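Local coordinates for polyprenyl synthetase (Zymomonas mobilis subsp. mobilis, PDB 4KKM), which probably acts as a magnesium-dependent prenyltransferase, joining isopentenyl diphosphate to allylic diphosphates to build farnesyl diphosphate or related longer chains, at residues L46-D51 against L56-R61; A90-M95 against E152-D157; K28-Q33 against V76-A81. All coordinates share one frame; numbering follows the deposited sequence.

Contact 1. Residues L46-D51 against L56-R61; sequences LPVPED and LVEAMR
Arg61 reaches back from helix 54-64 to Leu46, the residue at which the chain first departs from helical geometry after helix 24-45. Arg61 NH1 donates to Leu46 O at 2.8 Å with an N-H...O angle of 145°. The donor stands above the carbonyl plane rather than on a lone pair, and the oxygen is tilted somewhat from the guanidinium plane. NH1 also makes a weak hydrogen bond to Ala43 O, so one nitrogen meets a carbonyl in the last turn of helix 24-45 and another just past it, the first only weakly. A bend at chi3 (66°) swings the guanidinium round to this position, while the aliphatic part of the arginine lies alongside Leu46. The two side chains run antiparallel, and Leu46 CB lies 3.6 Å from Arg61 CG. Val48 lies across the arginine, roughly perpendicular to it, with its CG2 3.5 Å from Arg61 CD; its other methyl, CG1, rests near the end of Glu58.

Val57 fills the centre. Its CG1 is anti to the backbone N (chi1 179°) and meets the loop backbone, 3.4 Å from Pro47 O, whereas its CG2 packs against the proline ring, 3.6 Å from Pro49 CD. One valine thus touches the loop both at Leu46-Pro47 and at Pro49. At the buried end, Met60 is bent at its last torsion and its CE touches Leu46 CD2 at 3.8 Å. Leu46 also packs on Leu144 of helix 131-150 and on Lys174 of the second subunit, which touches Met60 as well. This is a short interhelical loop folded back onto the helix it leads into, within the all-helical isoprenoid synthase fold and close to the dimer partner.

Contact 2. Residues A90-M95 against E152-D157; sequences ALRVGM and EKIHTD
Ile154 and Arg92 make the tightest meeting here: Ile154 CD1 comes 3.6 Å from Arg92 CB, close against helix 87-109. A chi1 of -60° puts CG2 of the isoleucine anti to its backbone N, where it meets Val93 CG2 at 3.9 Å, and sends the CG1-CD1 branch to the arginine. The valine and isoleucine side chains stand nearly perpendicular. This apolar end is buried. Leu164 of helix 158-172 touches both Val93 and Ile154, and helix 208-221 adds Phe213 against the valine and Met221 against the isoleucine.

The other end is looser, and on the lysine's side it faces solvent; Arg92 itself is buried. Lys153, exposed and extended beyond CG, passes the arginine at a slant, laying its CD over one face of the guanidinium, 4.0 Å from Arg92 NE and offset toward the rim. Its charged end gains nothing from this neighbour, since Lys153 NZ and Arg92 NH1 are like charges 4.6 Å apart. The arginine is anchored instead through NH2, which donates to Gln45 OE1 on helix 24-45 and has a long, weak ion pair with Glu151.

Farther along, Asp157 is the N-cap of helix 158-172. The arrangement is that of an interhelical turn seated by one isoleucine on a core helix of the isoprenoid synthase bundle.

Contact 3. Residues K28-Q33 against V76-A81; sequences KTMMEQ and VVATCA
Val76 O receives two backbone N-H groups inside helix 71-80: Cys80 N at 2.8 Å and, more weakly, Thr79 N at 3.2 Å. The next two residues, Val77 and Ala78, meet helix 24-45, so this is a helix-to-helix contact in the all-helical isoprenoid synthase fold. The helices stand well apart here, the nearest pair of CA atoms being Met30 and Ala78 at 8.8 Å, and no hydrogen bond crosses between the segments.

The distance is bridged by a single long side chain. Met30 leaves its helix fully stretched, with CG anti to the backbone N (chi1 176°) and the next torsion equally straight at 179°, which carries the sulfur across toward helix 71-80. A sharp turn at chi3 (-91°) then sets the terminal methyl beside Val77, CE lying 4.0 Å from Val77 CG1. The methionine and valine side chains lie alongside each other, pointing opposite ways. Both contacts across the segments are apolar, and the surface buried by the two segments is small, 105 Å².

Other helices complete the packing. Tyr307 of helix 306-314 touches both Met30 and Ala78, while Leu74, a turn earlier on helix 71-80, packs on Met30 and Met31. Val77 also leans on Leu91 of helix 87-109.

On the exposed side of this turn of helix 24-45, well away from residues 76-81, Lys28 and Glu32 form a salt bridge, with Lys28 NZ 3.0 Å from Glu32 OE2 and approaching nearly in line with the carboxylate C-O bond. On the packed side, the last touch is a loose one, with Met30 SD 4.4 Å from Ala78 CB.

From the N terminus, helix 24-45 enters contact 3 with residues 28-33, but that contact waits for 76-81 to close it. In between, contact 1 opens and closes, a short local return of the loop after helix 24-45 onto helix 54-64; it therefore sits wholly within the span of contact 3. Contact 2 follows in series and closes a longer excursion, from helix 87-109 to the turn before helix 158-172. None of the loops cross. Contacts 2 and 3 share a boundary between helices 71-80 and 87-109, where Ala90 O lies 3.3 Å from Val76 CG1. Contact 1 stands apart, its nearest atoms about 7 Å from those of contact 2.

Contact 1. Residues L46-D51 against L56-R61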
loop_
_atom_site.group_PDB
_atom_site.type_symbol
_atom_site.label_atom_id
_atom_site.label_comp_id
_atom_site.label_asym_id
_atom_site.label_seq_id
_atom_site.Cartn_x
_atom_site.Cartn_y
_atom_site.Cartn_z
ATOM N N LEU B 46 6.951 -15.466 -0.253
ATOM C CA LEU B 46 7.926 -14.728 -1.059
ATOM C C LEU B 46 8.910 -15.616 -1.818
ATOM O O LEU B 46 10.120 -15.524 -1.598
ATOM C CB LEU B 46 8.700 -13.743 -0.177
ATOM C CG LEU B 46 7.860 -12.677 0.544
ATOM C CD1 LEU B 46 8.688 -11.930 1.574
ATOM C CD2 LEU B 46 7.261 -11.698 -0.444
ATOM N N PRO B 47 8.401 -16.466 -2.726
ATOM C CA PRO B 47 9.341 -17.258 -3.525
ATOM C C PRO B 47 10.211 -16.346 -4.382
ATOM O O PRO B 47 9.716 -15.348 -4.904
ATOM C CB PRO B 47 8.424 -18.114 -4.407
ATOM C CG PRO B 47 7.152 -17.345 -4.492
ATOM C CD PRO B 47 7.005 -16.651 -3.162
ATOM N N VAL B 48 11.494 -16.680 -4.502
ATOM C CA VAL B 48 12.448 -15.851 -5.234
ATOM C C VAL B 48 12.441 -16.180 -6.719
ATOM O O VAL B 48 12.800 -17.285 -7.107
ATOM C CB VAL B 48 13.882 -16.060 -4.712
ATOM C CG1 VAL B 48 14.875 -15.226 -5.528
ATOM C CG2 VAL B 48 13.964 -15.726 -3.226
ATOM N N PRO B 49 12.044 -15.217 -7.560
ATOM C CA PRO B 49 12.035 -15.489 -9.001
ATOM C C PRO B 49 13.437 -15.441 -9.599
ATOM O O PRO B 49 14.342 -14.837 -9.025
ATOM C CB PRO B 49 11.180 -14.357 -9.565
ATOM C CG PRO B 49 11.364 -13.232 -8.598
ATOM C CD PRO B 49 11.546 -13.868 -7.237
ATOM N N GLU B 50 13.611 -16.079 -10.748
ATOM C CA GLU B 50 14.885 -16.022 -11.447
ATOM C C GLU B 50 14.859 -14.945 -12.532
ATOM O O GLU B 50 15.885 -14.645 -13.148
ATOM C CB GLU B 50 15.254 -17.393 -12.020
ATOM C CG GLU B 50 15.505 -18.441 -10.942
ATOM C CD GLU B 50 16.245 -19.653 -11.461
ATOM O OE1 GLU B 50 16.067 -19.999 -12.650
ATOM O OE2 GLU B 50 17.014 -20.256 -10.681
ATOM N N ASP B 51 13.683 -14.361 -12.761
ATOM C CA ASP B 51 13.587 -13.200 -13.646
ATOM C C ASP B 51 14.172 -11.985 -12.905
ATOM O O ASP B 51 14.533 -12.108 -11.734
ATOM C CB ASP B 51 12.147 -12.994 -14.181
ATOM C CG ASP B 51 11.140 -12.579 -13.107
ATOM O OD1 ASP B 51 11.465 -11.782 -12.201
ATOM O OD2 ASP B 51 9.988 -13.049 -13.193
ATOM N N LEU B 56 14.451 -7.539 -5.892
ATOM C CA LEU B 56 13.307 -7.000 -5.167
ATOM C C LEU B 56 12.808 -7.981 -4.104
ATOM O O LEU B 56 12.665 -7.636 -2.926
ATOM C CB LEU B 56 12.172 -6.672 -6.140
ATOM C CG LEU B 56 10.822 -6.390 -5.464
ATOM C CD1 LEU B 56 10.853 -5.074 -4.681
ATOM C CD2 LEU B 56 9.700 -6.374 -6.497
ATOM N N VAL B 57 12.549 -9.211 -4.523
ATOM C CA VAL B 57 12.011 -10.209 -3.605
ATOM C C VAL B 57 13.048 -10.603 -2.547
ATOM O O VAL B 57 12.704 -10.855 -1.393
ATOM C CB VAL B 57 11.480 -11.449 -4.372
ATOM C CG1 VAL B 57 10.940 -12.495 -3.412
ATOM C CG2 VAL B 57 10.404 -11.025 -5.371
ATOM N N GLU B 58 14.324 -10.647 -2.924
ATOM C CA GLU B 58 15.352 -10.935 -1.924
ATOM C C GLU B 58 15.429 -9.809 -0.883
ATOM O O GLU B 58 15.664 -10.071 0.296
ATOM C CB GLU B 58 16.714 -11.230 -2.571
ATOM C CG GLU B 58 16.753 -12.608 -3.220
ATOM C CD GLU B 58 18.049 -12.904 -3.952
ATOM O OE1 GLU B 58 18.801 -11.954 -4.262
ATOM O OE2 GLU B 58 18.310 -14.096 -4.215
ATOM N N ALA B 59 15.190 -8.571 -1.320
ATOM C CA ALA B 59 15.134 -7.430 -0.407
ATOM C C ALA B 59 13.927 -7.528 0.524
ATOM O O ALA B 59 14.026 -7.246 1.726
ATOM C CB ALA B 59 15.104 -6.103 -1.193
ATOM N N MET B 60 12.791 -7.928 -0.031
ATOM C CA MET B 60 11.584 -8.115 0.771
ATOM C C MET B 60 11.815 -9.195 1.825
ATOM O O MET B 60 11.442 -9.034 2.988
ATOM C CB MET B 60 10.387 -8.479 -0.116
ATOM C CG MET B 60 9.939 -7.359 -1.064
ATOM S SD MET B 60 8.744 -7.911 -2.301
ATOM C CE MET B 60 7.234 -8.010 -1.311
ATOM N N ARG B 61 12.442 -10.291 1.412
ATOM C CA ARG B 61 12.711 -11.393 2.328
ATOM C C ARG B 61 13.705 -10.980 3.407
ATOM O O ARG B 61 13.542 -11.313 4.581
ATOM C CB ARG B 61 13.235 -12.611 1.559
ATOM C CG ARG B 61 12.178 -13.300 0.704
ATOM C CD ARG B 61 12.786 -14.338 -0.237
ATOM N NE ARG B 61 13.366 -15.464 0.490
ATOM C CZ ARG B 61 12.699 -16.562 0.839
ATOM N NH1 ARG B 61 11.418 -16.699 0.526
ATOM N NH2 ARG B 61 13.317 -17.528 1.512
#

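Contact 2. Residues A90-M95 against E152-D157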
loop_
_atom_site.group_PDB
_atom_site.type_symbol
_atom_site.label_atom_id
_atom_site.label_comp_id
_atom_site.label_asym_id
_atom_site.label_seq_id
_atom_site.Cartn_x
_atom_site.Cartn_y
_atom_site.Cartn_z
ATOM N N ALA B 90 -5.370 -16.533 12.021
ATOM C CA ALA B 90 -4.875 -15.462 12.889
ATOM C C ALA B 90 -3.425 -15.112 12.562
ATOM O O ALA B 90 -3.065 -13.937 12.460
ATOM C CB ALA B 90 -5.014 -15.858 14.360
ATOM N N LEU B 91 -2.597 -16.137 12.378
ATOM C CA LEU B 91 -1.203 -15.919 12.009
ATOM C C LEU B 91 -1.050 -15.193 10.669
ATOM O O LEU B 91 -0.158 -14.359 10.510
ATOM C CB LEU B 91 -0.436 -17.246 11.984
ATOM C CG LEU B 91 -0.008 -17.804 13.344
ATOM C CD1 LEU B 91 0.419 -19.265 13.208
ATOM C CD2 LEU B 91 1.114 -16.955 13.931
ATOM N N ARG B 92 -1.911 -15.505 9.705
ATOM C CA ARG B 92 -1.845 -14.843 8.397
ATOM C C ARG B 92 -2.221 -13.364 8.497
ATOM O O ARG B 92 -1.650 -12.517 7.805
ATOM C CB ARG B 92 -2.748 -15.546 7.376
ATOM C CG ARG B 92 -2.320 -16.972 7.033
ATOM C CD ARG B 92 -2.929 -17.439 5.714
ATOM N NE ARG B 92 -2.465 -16.599 4.614
ATOM C CZ ARG B 92 -1.292 -16.739 4.000
ATOM N NH1 ARG B 92 -0.458 -17.709 4.357
ATOM N NH2 ARG B 92 -0.957 -15.906 3.021
ATOM N N VAL B 93 -3.192 -13.059 9.348
ATOM C CA VAL B 93 -3.520 -11.662 9.628
ATOM C C VAL B 93 -2.319 -11.010 10.309
ATOM O O VAL B 93 -1.987 -9.858 10.032
ATOM C CB VAL B 93 -4.795 -11.535 10.498
ATOM C CG1 VAL B 93 -5.048 -10.064 10.929
ATOM C CG2 VAL B 93 -6.006 -12.129 9.762
ATOM N N GLY B 94 -1.659 -11.762 11.183
ATOM C CA GLY B 94 -0.422 -11.305 11.785
ATOM C C GLY B 94 0.614 -10.985 10.716
ATOM O O GLY B 94 1.277 -9.949 10.781
ATOM N N MET B 95 0.752 -11.854 9.719
ATOM C CA MET B 95 1.692 -11.570 8.630
ATOM C C MET B 95 1.331 -10.271 7.914
ATOM O O MET B 95 2.207 -9.463 7.601
ATOM C CB MET B 95 1.775 -12.713 7.613
ATOM C CG MET B 95 2.651 -12.374 6.401
ATOM S SD MET B 95 3.141 -13.803 5.406
ATOM C CE MET B 95 1.541 -14.525 5.033
ATOM N N GLU B 152 -9.266 -16.077 0.792
ATOM C CA GLU B 152 -10.239 -16.875 1.535
ATOM C C GLU B 152 -9.635 -17.596 2.747
ATOM O O GLU B 152 -10.325 -17.841 3.742
ATOM C CB GLU B 152 -10.893 -17.893 0.597
ATOM N N LYS B 153 -8.354 -17.944 2.649
ATOM C CA LYS B 153 -7.599 -18.519 3.767
ATOM C C LYS B 153 -7.816 -17.768 5.081
ATOM O O LYS B 153 -7.709 -18.350 6.158
ATOM C CB LYS B 153 -6.096 -18.492 3.464
ATOM C CG LYS B 153 -5.649 -19.293 2.262
ATOM C CD LYS B 153 -4.137 -19.228 2.112
ATOM C CE LYS B 153 -3.660 -20.004 0.899
ATOM N NZ LYS B 153 -2.181 -20.172 0.916
ATOM N N ILE B 154 -8.089 -16.469 4.983
ATOM C CA ILE B 154 -8.245 -15.604 6.155
ATOM C C ILE B 154 -9.546 -15.876 6.887
ATOM O O ILE B 154 -9.546 -16.136 8.091
ATOM C CB ILE B 154 -8.204 -14.119 5.753
ATOM C CG1 ILE B 154 -6.861 -13.809 5.087
ATOM C CG2 ILE B 154 -8.441 -13.213 6.967
ATOM C CD1 ILE B 154 -5.671 -14.093 5.974
ATOM N N HIS B 155 -10.651 -15.812 6.152
ATOM C CA HIS B 155 -11.966 -16.108 6.719
ATOM C C HIS B 155 -12.959 -16.350 5.598
ATOM O O HIS B 155 -12.971 -15.625 4.607
ATOM C CB HIS B 155 -12.453 -14.956 7.608
ATOM C CG HIS B 155 -13.485 -15.365 8.613
ATOM N ND1 HIS B 155 -14.777 -15.693 8.267
ATOM C CD2 HIS B 155 -13.412 -15.502 9.960
ATOM C CE1 HIS B 155 -15.458 -16.012 9.351
ATOM N NE2 HIS B 155 -14.652 -15.901 10.396
ATOM N N THR B 156 -13.797 -17.369 5.757
ATOM C CA THR B 156 -14.784 -17.699 4.737
ATOM C C THR B 156 -15.787 -16.562 4.567
ATOM O O THR B 156 -16.231 -16.281 3.456
ATOM C CB THR B 156 -15.509 -19.017 5.060
ATOM O OG1 THR B 156 -16.200 -18.891 6.305
ATOM C CG2 THR B 156 -14.506 -20.152 5.166
ATOM N N ASP B 157 -16.118 -15.895 5.671
ATOM C CA ASP B 157 -17.015 -14.745 5.644
ATOM C C ASP B 157 -16.329 -13.562 4.970
ATOM O O ASP B 157 -15.315 -13.064 5.469
ATOM C CB ASP B 157 -17.432 -14.363 7.068
ATOM C CG ASP B 157 -18.565 -13.343 7.106
ATOM O OD1 ASP B 157 -18.786 -12.624 6.110
ATOM O OD2 ASP B 157 -19.241 -13.256 8.155
#

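Contact 3. Residues K28-Q33 against V76-A81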
loop_
_atom_site.group_PDB
_atom_site.type_symbol
_atom_site.label_atom_id
_atom_site.label_comp_id
_atom_site.label_asym_id
_atom_site.label_seq_id
_atom_site.Cartn_x
_atom_site.Cartn_y
_atom_site.Cartn_z
ATOM N N LYS B 28 6.726 -16.074 26.782
ATOM C CA LYS B 28 7.981 -16.288 26.066
ATOM C C LYS B 28 7.835 -17.411 25.045
ATOM O O LYS B 28 8.315 -17.302 23.916
ATOM C CB LYS B 28 9.119 -16.625 27.032
ATOM C CG LYS B 28 10.499 -16.575 26.381
ATOM C CD LYS B 28 11.515 -17.433 27.118
ATOM C CE LYS B 28 12.934 -17.052 26.719
ATOM N NZ LYS B 28 13.758 -18.228 26.315
ATOM N N THR B 29 7.171 -18.488 25.453
ATOM C CA THR B 29 6.937 -19.622 24.568
ATOM C C THR B 29 6.101 -19.213 23.359
ATOM O O THR B 29 6.452 -19.520 22.219
ATOM C CB THR B 29 6.256 -20.790 25.310
ATOM O OG1 THR B 29 7.215 -21.445 26.149
ATOM C CG2 THR B 29 5.699 -21.799 24.319
ATOM N N MET B 30 5.002 -18.509 23.608
ATOM C CA MET B 30 4.168 -18.024 22.511
ATOM C C MET B 30 4.967 -17.126 21.566
ATOM O O MET B 30 4.833 -17.221 20.347
ATOM C CB MET B 30 2.922 -17.294 23.033
ATOM C CG MET B 30 2.068 -16.670 21.923
ATOM S SD MET B 30 0.568 -15.834 22.492
ATOM C CE MET B 30 -0.608 -17.179 22.409
ATOM N N MET B 31 5.814 -16.272 22.134
ATOM C CA MET B 31 6.614 -15.346 21.333
ATOM C C MET B 31 7.559 -16.078 20.384
ATOM O O MET B 31 7.630 -15.757 19.197
ATOM C CB MET B 31 7.395 -14.381 22.232
ATOM C CG MET B 31 6.536 -13.313 22.884
ATOM S SD MET B 31 7.427 -12.244 24.032
ATOM C CE MET B 31 8.529 -11.382 22.914
ATOM N N GLU B 32 8.270 -17.072 20.907
ATOM C CA GLU B 32 9.187 -17.862 20.090
ATOM C C GLU B 32 8.440 -18.631 19.003
ATOM O O GLU B 32 8.931 -18.780 17.884
ATOM C CB GLU B 32 9.993 -18.824 20.968
ATOM C CG GLU B 32 10.855 -18.127 22.012
ATOM C CD GLU B 32 11.548 -19.099 22.953
ATOM O OE1 GLU B 32 11.186 -20.294 22.954
ATOM O OE2 GLU B 32 12.457 -18.666 23.694
ATOM N N GLN B 33 7.248 -19.117 19.338
ATOM C CA GLN B 33 6.415 -19.829 18.373
ATOM C C GLN B 33 5.910 -18.907 17.268
ATOM O O GLN B 33 5.992 -19.241 16.084
ATOM C CB GLN B 33 5.229 -20.491 19.071
ATOM C CG GLN B 33 5.453 -21.952 19.392
ATOM C CD GLN B 33 4.687 -22.407 20.624
ATOM O OE1 GLN B 33 3.614 -21.885 20.941
ATOM N NE2 GLN B 33 5.245 -23.383 21.333
ATOM N N VAL B 76 -2.077 -9.880 17.466
ATOM C CA VAL B 76 -3.146 -10.493 16.684
ATOM C C VAL B 76 -3.456 -11.893 17.210
ATOM O O VAL B 76 -4.613 -12.220 17.490
ATOM C CB VAL B 76 -2.787 -10.579 15.185
ATOM C CG1 VAL B 76 -3.828 -11.413 14.441
ATOM C CG2 VAL B 76 -2.682 -9.183 14.587
ATOM N N VAL B 77 -2.412 -12.703 17.355
ATOM C CA VAL B 77 -2.557 -14.080 17.822
ATOM C C VAL B 77 -3.189 -14.121 19.217
ATOM O O VAL B 77 -4.119 -14.896 19.466
ATOM C CB VAL B 77 -1.197 -14.828 17.824
ATOM C CG1 VAL B 77 -1.297 -16.134 18.603
ATOM C CG2 VAL B 77 -0.708 -15.077 16.393
ATOM N N ALA B 78 -2.702 -13.272 20.117
ATOM C CA ALA B 78 -3.208 -13.246 21.490
ATOM C C ALA B 78 -4.637 -12.717 21.587
ATOM O O ALA B 78 -5.373 -13.077 22.504
ATOM C CB ALA B 78 -2.282 -12.436 22.406
ATOM N N THR B 79 -5.027 -11.849 20.661
ATOM C CA THR B 79 -6.395 -11.342 20.666
ATOM C C THR B 79 -7.351 -12.361 20.049
ATOM O O THR B 79 -8.432 -12.609 20.578
ATOM C CB THR B 79 -6.524 -9.988 19.936
ATOM O OG1 THR B 79 -5.562 -9.071 20.464
ATOM C CG2 THR B 79 -7.925 -9.411 20.142
ATOM N N CYS B 80 -6.948 -12.963 18.931
ATOM C CA CYS B 80 -7.763 -14.013 18.319
ATOM C C CYS B 80 -7.988 -15.181 19.281
ATOM O O CYS B 80 -9.027 -15.848 19.240
ATOM C CB CYS B 80 -7.137 -14.501 17.013
ATOM S SG CYS B 80 -7.269 -13.307 15.678
ATOM N N ALA B 81 -7.013 -15.405 20.158
ATOM C CA ALA B 81 -7.096 -16.454 21.169
ATOM C C ALA B 81 -8.252 -16.253 22.152
ATOM O O ALA B 81 -8.701 -17.206 22.791
ATOM C CB ALA B 81 -5.774 -16.568 21.922
#